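Local coordinates for protein dipicolinate synthase subunit A (PDB 3D4O) that probably serves as a subunit of dipicolinate synthase, an oxidoreductase with Rossmann-type nucleotide-binding domains, in making the dipicolinic acid of bacterial spores, at residues Ala232-Pro235 with Ser236-Val240. Residues are numbered along the deposited sequence; the frame is centred on the assembly and turned at random.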
ATOM      1  N   ALA C 232      23.659  -2.850  10.754  1.00 38.60           N
ATOM      2  CA  ALA C 232      24.379  -1.794  11.468  1.00 38.16           C
ATOM      3  C   ALA C 232      24.729  -0.580  10.585  1.00 38.10           C
ATOM      4  O   ALA C 232      24.849   0.550  11.068  1.00 36.02           O
ATOM      5  CB  ALA C 232      25.643  -2.347  12.111  1.00 36.77           C
ATOM      6  N   GLU C 233      24.854  -0.822   9.293  1.00 39.07           N
ATOM      7  CA  GLU C 233      25.225   0.239   8.328  1.00 41.25           C
ATOM      8  C   GLU C 233      24.039   0.912   7.671  1.00 40.23           C
ATOM      9  O   GLU C 233      24.165   1.917   6.976  1.00 41.39           O
ATOM     10  CB  GLU C 233      26.161  -0.334   7.253  1.00 43.38           C
ATOM     11  CG  GLU C 233      27.617  -0.382   7.745  1.00 48.06           C
ATOM     12  CD  GLU C 233      28.172   1.023   7.929  1.00 53.02           C
ATOM     13  OE1 GLU C 233      28.033   1.838   6.988  1.00 57.26           O
ATOM     14  OE2 GLU C 233      28.717   1.322   9.019  1.00 59.60           O
HETATM   15  N   MSE C 234      22.872   0.352   7.902  1.00 38.69           N
HETATM   16  CA  MSE C 234      21.639   0.883   7.279  1.00 38.83           C
HETATM   17  C   MSE C 234      21.145   2.140   7.940  1.00 37.27           C
HETATM   18  O   MSE C 234      21.454   2.383   9.085  1.00 33.62           O
HETATM   19  CB  MSE C 234      20.508  -0.147   7.327  1.00 38.66           C
HETATM   20  CG  MSE C 234      20.641  -1.197   6.273  1.00 40.37           C
HETATM   21 SE   MSE C 234      19.296  -2.605   6.440  0.75 40.42          SE
HETATM   22  CE  MSE C 234      17.984  -1.736   7.519  1.00 46.43           C
ATOM     23  N   PRO C 235      20.393   2.960   7.200  1.00 38.04           N
ATOM     24  CA  PRO C 235      19.792   4.116   7.833  1.00 38.72           C
ATOM     25  C   PRO C 235      18.815   3.652   8.890  1.00 39.74           C
ATOM     26  O   PRO C 235      18.172   2.610   8.751  1.00 39.06           O
ATOM     27  CB  PRO C 235      19.019   4.786   6.678  1.00 38.25           C
ATOM     28  CG  PRO C 235      19.661   4.295   5.446  1.00 38.32           C
ATOM     29  CD  PRO C 235      20.077   2.895   5.762  1.00 38.81           C
ATOM     30  N   SER C 236      18.709   4.461   9.925  1.00 40.09           N
ATOM     31  CA  SER C 236      17.826   4.211  11.062  1.00 40.62           C
ATOM     32  C   SER C 236      16.348   4.078  10.724  1.00 39.78           C
ATOM     33  O   SER C 236      15.587   3.455  11.429  1.00 39.73           O
ATOM     34  CB  SER C 236      17.998   5.362  12.068  1.00 42.20           C
ATOM     35  OG  SER C 236      17.061   5.247  13.108  1.00 47.96           O
ATOM     36  N   HIS C 237      15.952   4.665   9.614  1.00 39.78           N
ATOM     37  CA  HIS C 237      14.537   4.670   9.210  1.00 38.49           C
ATOM     38  C   HIS C 237      14.211   3.558   8.221  1.00 38.67           C
ATOM     39  O   HIS C 237      13.081   3.436   7.775  1.00 37.55           O
ATOM     40  CB  HIS C 237      14.195   5.998   8.551  1.00 37.39           C
ATOM     41  CG  HIS C 237      14.897   6.198   7.248  1.00 33.92           C
ATOM     42  ND1 HIS C 237      16.082   6.894   7.139  1.00 28.65           N
ATOM     43  CD2 HIS C 237      14.611   5.734   6.004  1.00 32.24           C
ATOM     44  CE1 HIS C 237      16.481   6.872   5.878  1.00 34.41           C
ATOM     45  NE2 HIS C 237      15.617   6.157   5.171  1.00 30.98           N
ATOM     46  N   THR C 238      15.201   2.729   7.896  1.00 38.85           N
ATOM     47  CA  THR C 238      14.996   1.704   6.880  1.00 38.18           C
ATOM     48  C   THR C 238      13.886   0.734   7.275  1.00 38.25           C
ATOM     49  O   THR C 238      13.724   0.382   8.432  1.00 38.71           O
ATOM     50  CB  THR C 238      16.241   0.901   6.587  1.00 37.90           C
ATOM     51  OG1 THR C 238      17.323   1.789   6.340  1.00 44.70           O
ATOM     52  CG2 THR C 238      16.031   0.058   5.339  1.00 33.99           C
ATOM     53  N   PHE C 239      13.129   0.318   6.271  1.00 38.19           N
ATOM     54  CA  PHE C 239      12.066  -0.674   6.465  1.00 37.60           C
ATOM     55  C   PHE C 239      12.469  -1.959   5.736  1.00 38.52           C
ATOM     56  O   PHE C 239      12.696  -1.971   4.528  1.00 38.83           O
ATOM     57  CB  PHE C 239      10.745  -0.115   5.958  1.00 36.73           C
ATOM     58  CG  PHE C 239       9.560  -1.052   6.113  1.00 37.33           C
ATOM     59  CD1 PHE C 239       9.451  -1.898   7.188  1.00 32.54           C
ATOM     60  CD2 PHE C 239       8.521  -1.001   5.211  1.00 38.13           C
ATOM     61  CE1 PHE C 239       8.370  -2.725   7.321  1.00 38.12           C
ATOM     62  CE2 PHE C 239       7.415  -1.794   5.359  1.00 36.74           C
ATOM     63  CZ  PHE C 239       7.333  -2.654   6.432  1.00 35.37           C
ATOM     64  N   VAL C 240      12.599  -3.033   6.496  1.00 37.86           N
ATOM     65  CA  VAL C 240      12.970  -4.321   5.909  1.00 37.32           C
ATOM     66  C   VAL C 240      11.741  -5.215   5.828  1.00 37.32           C
ATOM     67  O   VAL C 240      11.143  -5.530   6.836  1.00 36.58           O
ATOM     68  CB  VAL C 240      14.012  -5.104   6.734  1.00 38.43           C
ATOM     69  CG1 VAL C 240      14.188  -6.511   6.126  1.00 35.96           C
ATOM     70  CG2 VAL C 240      15.368  -4.347   6.836  1.00 31.75           C
TER
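Pro235 and Thr238 open and close a type I beta turn, and the carbonyl oxygen of Pro235 takes the bond that defines it. Thr238 N reaches Pro235 O at 3.1 Å with an N-H...O angle of 161°. The Thr238 hydroxyl approaches the same carbonyl: Thr238 OG1 is 2.7 Å from Pro235 O and also within hydrogen-bonding range of the carbonyl of Val214, so its proton could serve either acceptor. It gets there because OG1 sits beside its own backbone N (chi1 -50°), a position that also sets it against the proline ring, 3.0 Å from Pro235 CD. The selenomethionine Met234 bends at its last torsion (chi3 19°) and lays its terminal methyl across the threonine at about a right angle. Met234 CE rests against Thr238 CB at 3.3 Å, a tight fit, and lies close to CG2 as well. The same methyl touches Val240 on the strand, at 3.8 Å from Met234 CE to Val240 CG2, so one methyl bridges the turn and the start of the strand. On the outer side, His237 brings its imidazole back to Pro235, with His237 CE1 3.4 Å from Pro235 CB in an oblique approach. Its NE2 is hydrogen-bonded to Asp215 OD1, which limits the rotation of the ring. The turn carries the chain from helix 228-233 into strand 239-242, which runs parallel between strands 216-219 and 261-264. It is thus the helix-to-strand connection of a right-handed beta-alpha-beta crossover in the Rossmann-type domain related to the C-terminal domain of alanine dehydrogenase.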